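Local coordinates for choline dehydrogenase and related flavoproteins (Aspergillus oryzae, PDB 3Q9T), which is a formate oxidase of the glucose-methanol-choline oxidoreductase family, carrying an 8-formyl-FAD cofactor at its catalytic site, at residues 226-231 and 271-276; 289-294 and 436-441. All coordinates share one frame; numbering follows the deposited sequence. Where two conformers were deposited one is given.

Interaction 1 (226-231 and 271-276); sequences EVHSKR and TPKLLM. With FAY ([(2R,3S,4R,5R)-5-(6-amino-9H-purin-9-yl)-3,4-dihydroxytetrahydrofuran-2-yl]methyl (2R,3S,4S)-5-(8-formyl-7-methyl-2,4-dioxo-3,4-dihydrobenzo[g]pteridin-10(2H)-yl)-2,3,4-trihydroxypentyl dihydrogen diphosphate), chain D; ACT (acetate ion), chain G.
K273 reaches out of helix 267-277 toward H228, its CG anti to the backbone N (chi1 178°) and the chain bent at chi3, about CG-CD (142°). NZ ends 4.3 Å from H228 NE2, near the plane of the imidazole, and an acetate ion, probably from the crystallisation liquor, sits beside both: its OXT lies 3.0 Å from K273 NZ. The ammonium has stronger partners outside the two segments, E270 in a salt bridge and the carbonyl of P440, which also takes H228 NE2. Over one face of the H228 ring, toward the rim, lies the adenine amino group N6A of the flavin cofactor. This is the adenine end of the Rossmann-type FAD site: S229 N donates an almost straight bond (176°) to adenine N1A at 2.9 Å, and water 1 donates to S229 O at 2.7 Å while receiving weak bonds from K273 NZ and N6A. One residue on, L274 turns its branches onto strand 227-235. Its CD1 packs against S229 OG at 3.5 Å and R231 N at 3.6 Å, and CD2 against S229 CB at 4.0 Å. S229 OG is hydrogen-bonded to Q266. Beside it, K230 and R231 both face T245 in a classic beta bulge.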
ATOM      1  N   GLU A 226       6.364  16.546 -26.286  1.00 22.70           N
ATOM      2  CA  GLU A 226       7.575  15.821 -25.884  1.00 23.27           C
ATOM      3  C   GLU A 226       8.616  16.701 -25.195  1.00 21.44           C
ATOM      4  O   GLU A 226       9.802  16.497 -25.403  1.00 19.88           O
ATOM      5  CB  GLU A 226       8.263  15.169 -27.080  1.00 19.93           C
ATOM      6  CG  GLU A 226       7.349  14.447 -28.032  1.00 34.42           C
ATOM      7  CD  GLU A 226       7.333  12.970 -27.789  1.00 42.06           C
ATOM      8  OE1 GLU A 226       7.384  12.568 -26.605  1.00 45.80           O
ATOM      9  OE2 GLU A 226       7.280  12.213 -28.783  1.00 50.72           O
ATOM     10  N   VAL A 227       8.191  17.667 -24.382  1.00 18.18           N
ATOM     11  CA  VAL A 227       9.139  18.449 -23.598  1.00 16.62           C
ATOM     12  C   VAL A 227       8.684  18.476 -22.155  1.00 21.17           C
ATOM     13  O   VAL A 227       7.497  18.611 -21.874  1.00 20.46           O
ATOM     14  CB  VAL A 227       9.307  19.901 -24.112  1.00 18.36           C
ATOM     15  CG1 VAL A 227       9.873  19.912 -25.530  1.00 19.50           C
ATOM     16  CG2 VAL A 227       7.980  20.671 -24.033  1.00 15.54           C
ATOM     17  N   HIS A 228       9.638  18.343 -21.241  1.00 17.57           N
ATOM     18  CA  HIS A 228       9.340  18.270 -19.821  1.00 18.39           C
ATOM     19  C   HIS A 228       9.730  19.587 -19.149  1.00 21.70           C
ATOM     20  O   HIS A 228      10.872  20.063 -19.279  1.00 23.79           O
ATOM     21  CB  HIS A 228      10.121  17.102 -19.213  1.00 21.85           C
ATOM     22  CG  HIS A 228       9.610  16.657 -17.882  1.00 24.47           C
ATOM     23  ND1 HIS A 228       8.727  15.607 -17.736  1.00 21.97           N
ATOM     24  CD2 HIS A 228       9.867  17.110 -16.632  1.00 27.34           C
ATOM     25  CE1 HIS A 228       8.461  15.434 -16.455  1.00 23.23           C
ATOM     26  NE2 HIS A 228       9.140  16.333 -15.763  1.00 22.29           N
ATOM     27  N   SER A 229       8.780  20.194 -18.458  1.00 14.70           N
ATOM     28  CA  SER A 229       9.045  21.460 -17.771  1.00 16.08           C
ATOM     29  C   SER A 229      10.090  21.303 -16.672  1.00 21.48           C
ATOM     30  O   SER A 229      10.055  20.349 -15.873  1.00 19.32           O
ATOM     31  CB  SER A 229       7.761  22.053 -17.184  1.00 19.56           C
ATOM     32  OG  SER A 229       7.226  21.207 -16.173  1.00 22.52           O
ATOM     33  N   LYS A 230      11.027  22.242 -16.645  1.00 18.18           N
ATOM     34  CA  LYS A 230      12.006  22.292 -15.585  1.00 17.47           C
ATOM     35  C   LYS A 230      11.600  23.307 -14.536  1.00 17.34           C
ATOM     36  O   LYS A 230      11.678  23.030 -13.345  1.00 16.71           O
ATOM     37  CB  LYS A 230      13.377  22.659 -16.137  1.00 20.96           C
ATOM     38  CG  LYS A 230      14.400  22.839 -15.055  1.00 18.64           C
ATOM     39  CD  LYS A 230      15.689  23.413 -15.620  1.00 24.97           C
ATOM     40  CE  LYS A 230      16.576  23.945 -14.507  1.00 20.97           C
ATOM     41  NZ  LYS A 230      17.827  24.548 -15.065  1.00 31.91           N
ATOM     42  N   ARG A 231      11.159  24.482 -14.981  1.00 17.11           N
ATOM     43  CA  ARG A 231      10.964  25.616 -14.074  1.00 18.20           C
ATOM     44  C   ARG A 231      10.238  26.769 -14.761  1.00 18.87           C
ATOM     45  O   ARG A 231      10.360  26.950 -15.964  1.00 19.14           O
ATOM     46  CB  ARG A 231      12.324  26.125 -13.609  1.00 21.24           C
ATOM     47  CG  ARG A 231      12.298  27.057 -12.418  1.00 23.22           C
ATOM     48  CD  ARG A 231      13.708  27.584 -12.170  1.00 30.94           C
ATOM     49  NE  ARG A 231      14.608  26.523 -11.726  1.00 40.35           N
ATOM     50  CZ  ARG A 231      15.934  26.588 -11.793  1.00 41.62           C
ATOM     51  NH1 ARG A 231      16.520  27.659 -12.312  1.00 36.54           N
ATOM     52  NH2 ARG A 231      16.671  25.571 -11.361  1.00 39.50           N
ATOM     53  N   THR A 271       1.114  21.083 -11.503  1.00 16.26           N
ATOM     54  CA  THR A 271       1.073  22.521 -11.337  1.00 18.63           C
ATOM     55  C   THR A 271       1.713  22.962  -9.995  1.00 17.35           C
ATOM     56  O   THR A 271       2.642  23.768  -9.994  1.00 18.44           O
ATOM     57  CB  THR A 271      -0.352  23.069 -11.463  1.00 17.65           C
ATOM     58  OG1 THR A 271      -0.683  23.205 -12.848  1.00 18.16           O
ATOM     59  CG2 THR A 271      -0.457  24.424 -10.776  1.00 11.78           C
ATOM     60  N   PRO A 272       1.232  22.434  -8.854  1.00 15.90           N
ATOM     61  CA  PRO A 272       1.888  22.851  -7.598  1.00 23.23           C
ATOM     62  C   PRO A 272       3.376  22.477  -7.531  1.00 20.74           C
ATOM     63  O   PRO A 272       4.167  23.200  -6.924  1.00 18.92           O
ATOM     64  CB  PRO A 272       1.117  22.083  -6.518  1.00 13.13           C
ATOM     65  CG  PRO A 272       0.462  20.929  -7.263  1.00 14.99           C
ATOM     66  CD  PRO A 272       0.106  21.511  -8.604  1.00 16.59           C
ATOM     67  N   LYS A 273       3.742  21.351  -8.128  1.00 16.45           N
ATOM     68  CA  LYS A 273       5.136  20.944  -8.148  1.00 20.93           C
ATOM     69  C   LYS A 273       5.966  22.017  -8.869  1.00 16.50           C
ATOM     70  O   LYS A 273       6.935  22.537  -8.317  1.00 17.63           O
ATOM     71  CB  LYS A 273       5.281  19.570  -8.816  1.00 19.40           C
ATOM     72  CG  LYS A 273       6.694  19.079  -8.937  1.00 18.41           C
ATOM     73  CD  LYS A 273       6.720  17.778  -9.704  1.00 21.44           C
ATOM     74  CE  LYS A 273       7.928  17.731 -10.612  1.00 18.89           C
ATOM     75  NZ  LYS A 273       7.771  16.744 -11.722  1.00 19.09           N
ATOM     76  N   LEU A 274       5.567  22.383 -10.079  1.00 16.72           N
ATOM     77  CA  LEU A 274       6.356  23.344 -10.851  1.00 15.47           C
ATOM     78  C   LEU A 274       6.382  24.722 -10.181  1.00 19.53           C
ATOM     79  O   LEU A 274       7.399  25.422 -10.236  1.00 18.84           O
ATOM     80  CB  LEU A 274       5.883  23.441 -12.302  1.00 17.89           C
ATOM     81  CG  LEU A 274       6.826  24.194 -13.265  1.00 22.71           C
ATOM     82  CD1 LEU A 274       8.063  23.371 -13.567  1.00 17.43           C
ATOM     83  CD2 LEU A 274       6.118  24.600 -14.579  1.00 13.88           C
ATOM     84  N   LEU A 275       5.287  25.112  -9.530  1.00 17.57           N
ATOM     85  CA  LEU A 275       5.304  26.370  -8.778  1.00 20.60           C
ATOM     86  C   LEU A 275       6.408  26.293  -7.729  1.00 17.02           C
ATOM     87  O   LEU A 275       7.242  27.189  -7.628  1.00 19.13           O
ATOM     88  CB  LEU A 275       3.958  26.675  -8.118  1.00 19.78           C
ATOM     89  CG  LEU A 275       2.824  27.188  -9.019  1.00 21.47           C
ATOM     90  CD1 LEU A 275       1.532  27.353  -8.210  1.00 15.51           C
ATOM     91  CD2 LEU A 275       3.225  28.499  -9.657  1.00 16.19           C
ATOM     92  N   MET A 276       6.441  25.194  -6.981  1.00 19.29           N
ATOM     93  CA  MET A 276       7.442  25.056  -5.930  1.00 18.61           C
ATOM     94  C   MET A 276       8.871  25.064  -6.470  1.00 16.40           C
ATOM     95  O   MET A 276       9.717  25.742  -5.922  1.00 20.74           O
ATOM     96  CB  MET A 276       7.164  23.847  -5.057  1.00 20.74           C
ATOM     97  CG  MET A 276       5.914  24.039  -4.218  1.00 23.46           C
ATOM     98  SD  MET A 276       5.586  22.701  -3.058  1.00 23.10           S
ATOM     99  CE  MET A 276       5.019  21.395  -4.140  1.00 18.20           C
TER
HETATM  100  P   FAY D 600      -6.555  19.387 -16.041  1.00 20.09           P
HETATM  101  N1  FAY D 600     -13.880  13.661 -15.176  1.00 18.46           N
HETATM  102  C2  FAY D 600     -15.150  13.623 -15.748  1.00 22.42           C
HETATM  103  O2  FAY D 600     -15.820  14.646 -15.826  1.00 21.13           O
HETATM  104  N3  FAY D 600     -15.467  12.612 -16.630  1.00 25.79           N
HETATM  105  C4  FAY D 600     -14.827  11.404 -16.504  1.00 28.72           C
HETATM  106  O4  FAY D 600     -15.506  10.374 -16.676  1.00 23.69           O
HETATM  107  N5  FAY D 600     -12.874  10.230 -15.794  1.00 21.58           N
HETATM  108  C6  FAY D 600     -10.803   9.133 -15.627  1.00 24.40           C
HETATM  109  C7  FAY D 600      -9.432   9.146 -15.439  1.00 21.72           C
HETATM  110  C8  FAY D 600      -8.793  10.350 -15.126  1.00 20.79           C
HETATM  111  O8  FAY D 600      -6.714  11.428 -15.048  1.00 19.63           O
HETATM  112  C9  FAY D 600      -9.528  11.543 -15.128  1.00 16.48           C
HETATM  113  PA  FAY D 600      -4.706  17.597 -17.217  1.00 14.25           P
HETATM  114  C1' FAY D 600     -11.038  14.044 -14.808  1.00 24.93           C
HETATM  115  C10 FAY D 600     -13.068  12.553 -15.227  1.00 18.45           C
HETATM  116  N10 FAY D 600     -11.690  12.676 -15.031  1.00 19.96           N
HETATM  117  N1A FAY D 600       6.079  19.097 -18.228  1.00 15.27           N
HETATM  118  O1A FAY D 600      -4.056  16.367 -16.675  1.00 23.36           O
HETATM  119  C1B FAY D 600       0.954  18.121 -18.821  1.00 19.89           C
HETATM  120  O1P FAY D 600      -6.493  20.388 -17.170  1.00 19.08           O
HETATM  121  C2' FAY D 600     -10.769  14.779 -16.141  1.00 17.40           C
HETATM  122  O2' FAY D 600     -10.220  13.862 -17.018  1.00 19.25           O
HETATM  123  C2A FAY D 600       5.324  19.225 -19.379  1.00 16.55           C
HETATM  124  O2A FAY D 600      -5.839  17.324 -18.158  1.00 19.13           O
HETATM  125  C2B FAY D 600       0.267  16.767 -18.794  1.00 19.89           C
HETATM  126  O2B FAY D 600       0.849  15.828 -19.679  1.00 15.16           O
HETATM  127  O2P FAY D 600      -6.646  20.086 -14.696  1.00 19.13           O
HETATM  128  C3' FAY D 600      -9.948  16.108 -16.215  1.00 28.07           C
HETATM  129  O3' FAY D 600      -9.061  16.222 -17.325  1.00 19.81           O
HETATM  130  N3A FAY D 600       3.972  18.922 -19.369  1.00 19.60           N
HETATM  131  C3B FAY D 600      -1.134  17.136 -19.231  1.00 19.81           C
HETATM  132  O3B FAY D 600      -1.160  17.211 -20.635  1.00 17.67           O
HETATM  133  O3P FAY D 600      -5.201  18.514 -16.011  1.00 18.13           O
HETATM  134  C4' FAY D 600      -9.159  16.457 -14.978  1.00 24.13           C
HETATM  135  O4' FAY D 600     -10.071  16.334 -13.891  1.00 20.95           O
HETATM  136  C4A FAY D 600       3.386  18.502 -18.218  1.00 19.34           C
HETATM  137  C4B FAY D 600      -1.313  18.541 -18.712  1.00 18.64           C
HETATM  138  O4B FAY D 600      -0.025  19.019 -18.363  1.00 18.15           O
HETATM  139  C4X FAY D 600     -13.616  11.383 -15.786  1.00 26.10           C
HETATM  140  C5' FAY D 600      -8.565  17.883 -15.085  1.00 26.42           C
HETATM  141  O5' FAY D 600      -7.755  18.281 -16.201  1.00 23.62           O
HETATM  142  C5A FAY D 600       4.130  18.376 -17.047  1.00 21.79           C
HETATM  143  C5B FAY D 600      -2.252  18.576 -17.522  1.00 17.68           C
HETATM  144  O5B FAY D 600      -3.567  18.449 -18.006  1.00 19.03           O
HETATM  145  C5X FAY D 600     -11.552  10.285 -15.410  1.00 28.26           C
HETATM  146  C6A FAY D 600       5.492  18.670 -17.050  1.00 25.55           C
HETATM  147  N6A FAY D 600       6.228  18.454 -15.951  1.00 22.15           N
HETATM  148  N7A FAY D 600       3.300  17.952 -16.072  1.00 20.75           N
HETATM  149  C7M FAY D 600      -8.708   7.822 -15.394  1.00 18.34           C
HETATM  150  C8A FAY D 600       2.057  17.816 -16.578  1.00 14.35           C
HETATM  151  C8M FAY D 600      -7.326  10.418 -15.315  1.00 20.01           C
HETATM  152  C9A FAY D 600     -10.918  11.524 -15.220  1.00 19.63           C
HETATM  153  N9A FAY D 600       2.098  18.145 -17.901  1.00 22.10           N
HETATM  154  C   ACT G   1       7.170  13.615 -13.157  1.00 36.73           C
HETATM  155  O   ACT G   1       6.223  13.981 -12.420  1.00 30.92           O
HETATM  156  OXT ACT G   1       7.787  14.549 -13.720  1.00 29.03           O
HETATM  157  CH3 ACT G   1       7.545  12.163 -13.344  1.00 28.80           C
HETATM  158  O   HOH W   1       8.589  19.149 -13.919  1.00 19.34           O

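Interaction 2 (289-294 and 436-441); sequences HGINTI and NSADPF
H289 turns its imidazole to the 436-441 loop with CG anti to the carbonyl carbon (chi1 -60°) and the ring swung by chi2 -75°, which brings ND1 and CE1 against the backbone there. The residue sits just past helix 283-287, which ends in a Schellman motif: G290, with positive phi, is the C-prime residue, its N bonding back to S287 O and I291 N to L286 O. ND1 lies 3.5 Å from S437 CA and CE1 3.5 Å from N436 O, so the ring meets main chain, obliquely, and not a side chain. Beyond S437 the methyl of A438 fits against the 289-294 segment, its CB 3.7 Å from H289 O and 4.3 Å from I291 CG1. I291, which A438 touches, also packs on L286 and on L277. Contact between the segments is by packing alone, at the protein surface. The 436-441 loop is shaped by two side-chain turns. In an ST turn S437 OG accepts from D439 N, and the same hydroxyl is hydrogen-bonded to Q442. An Asx turn follows directly, in which F441 N reaches D439 OD1 at 2.7 Å, coming in 41° out of the carboxylate plane.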
ATOM      1  N   HIS A 289      14.450  21.518   0.279  1.00 19.05           N
ATOM      2  CA  HIS A 289      14.952  20.919  -0.959  1.00 20.60           C
ATOM      3  C   HIS A 289      15.925  21.827  -1.699  1.00 26.17           C
ATOM      4  O   HIS A 289      16.193  21.627  -2.880  1.00 26.22           O
ATOM      5  CB  HIS A 289      13.795  20.494  -1.868  1.00 17.38           C
ATOM      6  CG  HIS A 289      12.889  19.492  -1.229  1.00 22.96           C
ATOM      7  ND1 HIS A 289      13.242  18.168  -1.078  1.00 24.70           N
ATOM      8  CD2 HIS A 289      11.676  19.628  -0.645  1.00 25.45           C
ATOM      9  CE1 HIS A 289      12.272  17.527  -0.448  1.00 22.44           C
ATOM     10  NE2 HIS A 289      11.308  18.388  -0.176  1.00 23.58           N
ATOM     11  N   GLY A 290      16.455  22.828  -1.003  1.00 25.06           N
ATOM     12  CA  GLY A 290      17.469  23.680  -1.604  1.00 22.63           C
ATOM     13  C   GLY A 290      16.921  24.708  -2.582  1.00 25.85           C
ATOM     14  O   GLY A 290      17.677  25.268  -3.369  1.00 26.86           O
ATOM     15  N   ILE A 291      15.615  24.971  -2.532  1.00 24.63           N
ATOM     16  CA  ILE A 291      15.003  25.967  -3.424  1.00 20.00           C
ATOM     17  C   ILE A 291      14.802  27.314  -2.736  1.00 23.00           C
ATOM     18  O   ILE A 291      14.235  27.396  -1.655  1.00 20.21           O
ATOM     19  CB  ILE A 291      13.642  25.485  -3.952  1.00 22.80           C
ATOM     20  CG1 ILE A 291      13.798  24.124  -4.646  1.00 20.46           C
ATOM     21  CG2 ILE A 291      13.032  26.523  -4.891  1.00 24.30           C
ATOM     22  CD1 ILE A 291      12.487  23.382  -4.822  1.00 22.83           C
ATOM     23  N   ASN A 292      15.266  28.383  -3.363  1.00 27.92           N
ATOM     24  CA  ASN A 292      14.975  29.711  -2.842  1.00 29.07           C
ATOM     25  C   ASN A 292      13.484  30.009  -2.797  1.00 23.53           C
ATOM     26  O   ASN A 292      12.720  29.533  -3.626  1.00 21.96           O
ATOM     27  CB  ASN A 292      15.688  30.769  -3.671  1.00 28.05           C
ATOM     28  CG  ASN A 292      17.179  30.757  -3.441  1.00 43.77           C
ATOM     29  OD1 ASN A 292      17.641  30.600  -2.302  1.00 39.69           O
ATOM     30  ND2 ASN A 292      17.945  30.902  -4.517  1.00 33.87           N
ATOM     31  N   THR A 293      13.070  30.794  -1.817  1.00 29.07           N
ATOM     32  CA  THR A 293      11.683  31.209  -1.750  1.00 27.46           C
ATOM     33  C   THR A 293      11.558  32.569  -2.383  1.00 25.63           C
ATOM     34  O   THR A 293      12.167  33.519  -1.924  1.00 31.20           O
ATOM     35  CB  THR A 293      11.200  31.302  -0.316  1.00 23.94           C
ATOM     36  OG1 THR A 293      11.372  30.035   0.315  1.00 27.10           O
ATOM     37  CG2 THR A 293       9.721  31.696  -0.272  1.00 25.40           C
ATOM     38  N   ILE A 294      10.785  32.656  -3.456  1.00 30.39           N
ATOM     39  CA  ILE A 294      10.489  33.945  -4.051  1.00 19.64           C
ATOM     40  C   ILE A 294       9.202  34.479  -3.444  1.00 21.19           C
ATOM     41  O   ILE A 294       9.130  35.637  -3.053  1.00 20.77           O
ATOM     42  CB  ILE A 294      10.367  33.848  -5.564  1.00 29.50           C
ATOM     43  CG1 ILE A 294      11.733  33.486  -6.164  1.00 26.50           C
ATOM     44  CG2 ILE A 294       9.843  35.160  -6.125  1.00 24.66           C
ATOM     45  CD1 ILE A 294      11.692  33.190  -7.633  1.00 31.61           C
ATOM     46  N   ASN A 436       9.299  15.662  -3.515  1.00 15.29           N
ATOM     47  CA  ASN A 436      10.197  14.597  -3.106  0.51 19.62           C
ATOM     48  C   ASN A 436      11.629  15.123  -3.134  1.00 16.90           C
ATOM     49  O   ASN A 436      12.486  14.666  -2.378  1.00 17.80           O
ATOM     50  CB  ASN A 436      10.046  13.380  -4.032  0.51 20.03           C
ATOM     51  CG  ASN A 436       8.925  12.443  -3.593  0.51 21.04           C
ATOM     52  OD1 ASN A 436       8.751  12.189  -2.399  0.51 19.09           O
ATOM     53  ND2 ASN A 436       8.159  11.926  -4.558  0.51 20.80           N
ATOM     54  N   SER A 437      11.866  16.095  -4.014  1.00 20.49           N
ATOM     55  CA  SER A 437      13.187  16.692  -4.216  1.00 19.07           C
ATOM     56  C   SER A 437      13.042  17.821  -5.231  1.00 18.42           C
ATOM     57  O   SER A 437      11.924  18.161  -5.609  1.00 18.73           O
ATOM     58  CB  SER A 437      14.164  15.654  -4.762  1.00 20.84           C
ATOM     59  OG  SER A 437      13.848  15.358  -6.116  1.00 24.03           O
ATOM     60  N   ALA A 438      14.169  18.383  -5.674  1.00 19.05           N
ATOM     61  CA  ALA A 438      14.187  19.479  -6.644  1.00 16.94           C
ATOM     62  C   ALA A 438      14.334  18.977  -8.093  1.00 19.55           C
ATOM     63  O   ALA A 438      14.475  19.767  -9.023  1.00 22.65           O
ATOM     64  CB  ALA A 438      15.305  20.442  -6.310  1.00 21.16           C
ATOM     65  N   ASP A 439      14.300  17.662  -8.268  1.00 15.95           N
ATOM     66  CA  ASP A 439      14.389  17.025  -9.584  1.00 16.13           C
ATOM     67  C   ASP A 439      13.044  17.118 -10.316  1.00 19.53           C
ATOM     68  O   ASP A 439      12.035  16.525  -9.885  1.00 19.99           O
ATOM     69  CB  ASP A 439      14.806  15.561  -9.403  1.00 15.67           C
ATOM     70  CG  ASP A 439      14.914  14.803 -10.705  1.00 22.79           C
ATOM     71  OD1 ASP A 439      14.492  15.312 -11.768  1.00 23.26           O
ATOM     72  OD2 ASP A 439      15.422  13.669 -10.653  1.00 20.89           O
ATOM     73  N   PRO A 440      13.017  17.883 -11.417  1.00 19.19           N
ATOM     74  CA  PRO A 440      11.816  18.102 -12.235  1.00 23.12           C
ATOM     75  C   PRO A 440      11.277  16.822 -12.880  1.00 21.55           C
ATOM     76  O   PRO A 440      10.112  16.810 -13.287  1.00 16.53           O
ATOM     77  CB  PRO A 440      12.296  19.078 -13.317  1.00 24.93           C
ATOM     78  CG  PRO A 440      13.817  18.988 -13.286  1.00 22.24           C
ATOM     79  CD  PRO A 440      14.152  18.708 -11.865  1.00 22.34           C
ATOM     80  N   PHE A 441      12.093  15.771 -12.957  1.00 14.95           N
ATOM     81  CA  PHE A 441      11.650  14.506 -13.542  1.00 22.72           C
ATOM     82  C   PHE A 441      11.142  13.501 -12.508  1.00 28.39           C
ATOM     83  O   PHE A 441      10.759  12.390 -12.859  1.00 23.13           O
ATOM     84  CB  PHE A 441      12.755  13.871 -14.386  1.00 19.84           C
ATOM     85  CG  PHE A 441      13.092  14.651 -15.609  1.00 20.84           C
ATOM     86  CD1 PHE A 441      12.345  14.504 -16.760  1.00 15.13           C
ATOM     87  CD2 PHE A 441      14.144  15.567 -15.603  1.00 22.62           C
ATOM     88  CE1 PHE A 441      12.660  15.226 -17.889  1.00 21.20           C
ATOM     89  CE2 PHE A 441      14.457  16.293 -16.724  1.00 18.93           C
ATOM     90  CZ  PHE A 441      13.716  16.122 -17.873  1.00 20.63           C
TER

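How the interactions relate
From the N terminus, the chain runs through strand 227-235, strands 240-248, 253-258 and 261-264, and then into helix 267-277, whose packing on strand 227-235 closes the loop of interaction 1. Helix 283-287 follows, and its end opens interaction 2, a much longer loop that closes only at 436-441, between strands 431-434 and 445-447. The two are in series, neither nested nor crossed, yet their centres are 11 Å apart and they touch. P440 and F441 of the later loop reach the H228 side of interaction 1, F441 stacking on the H228 ring, and M276 O meets I291 CG2. The later loop thus ties the adenine side of the FAD site to the surface beyond helix 283-287.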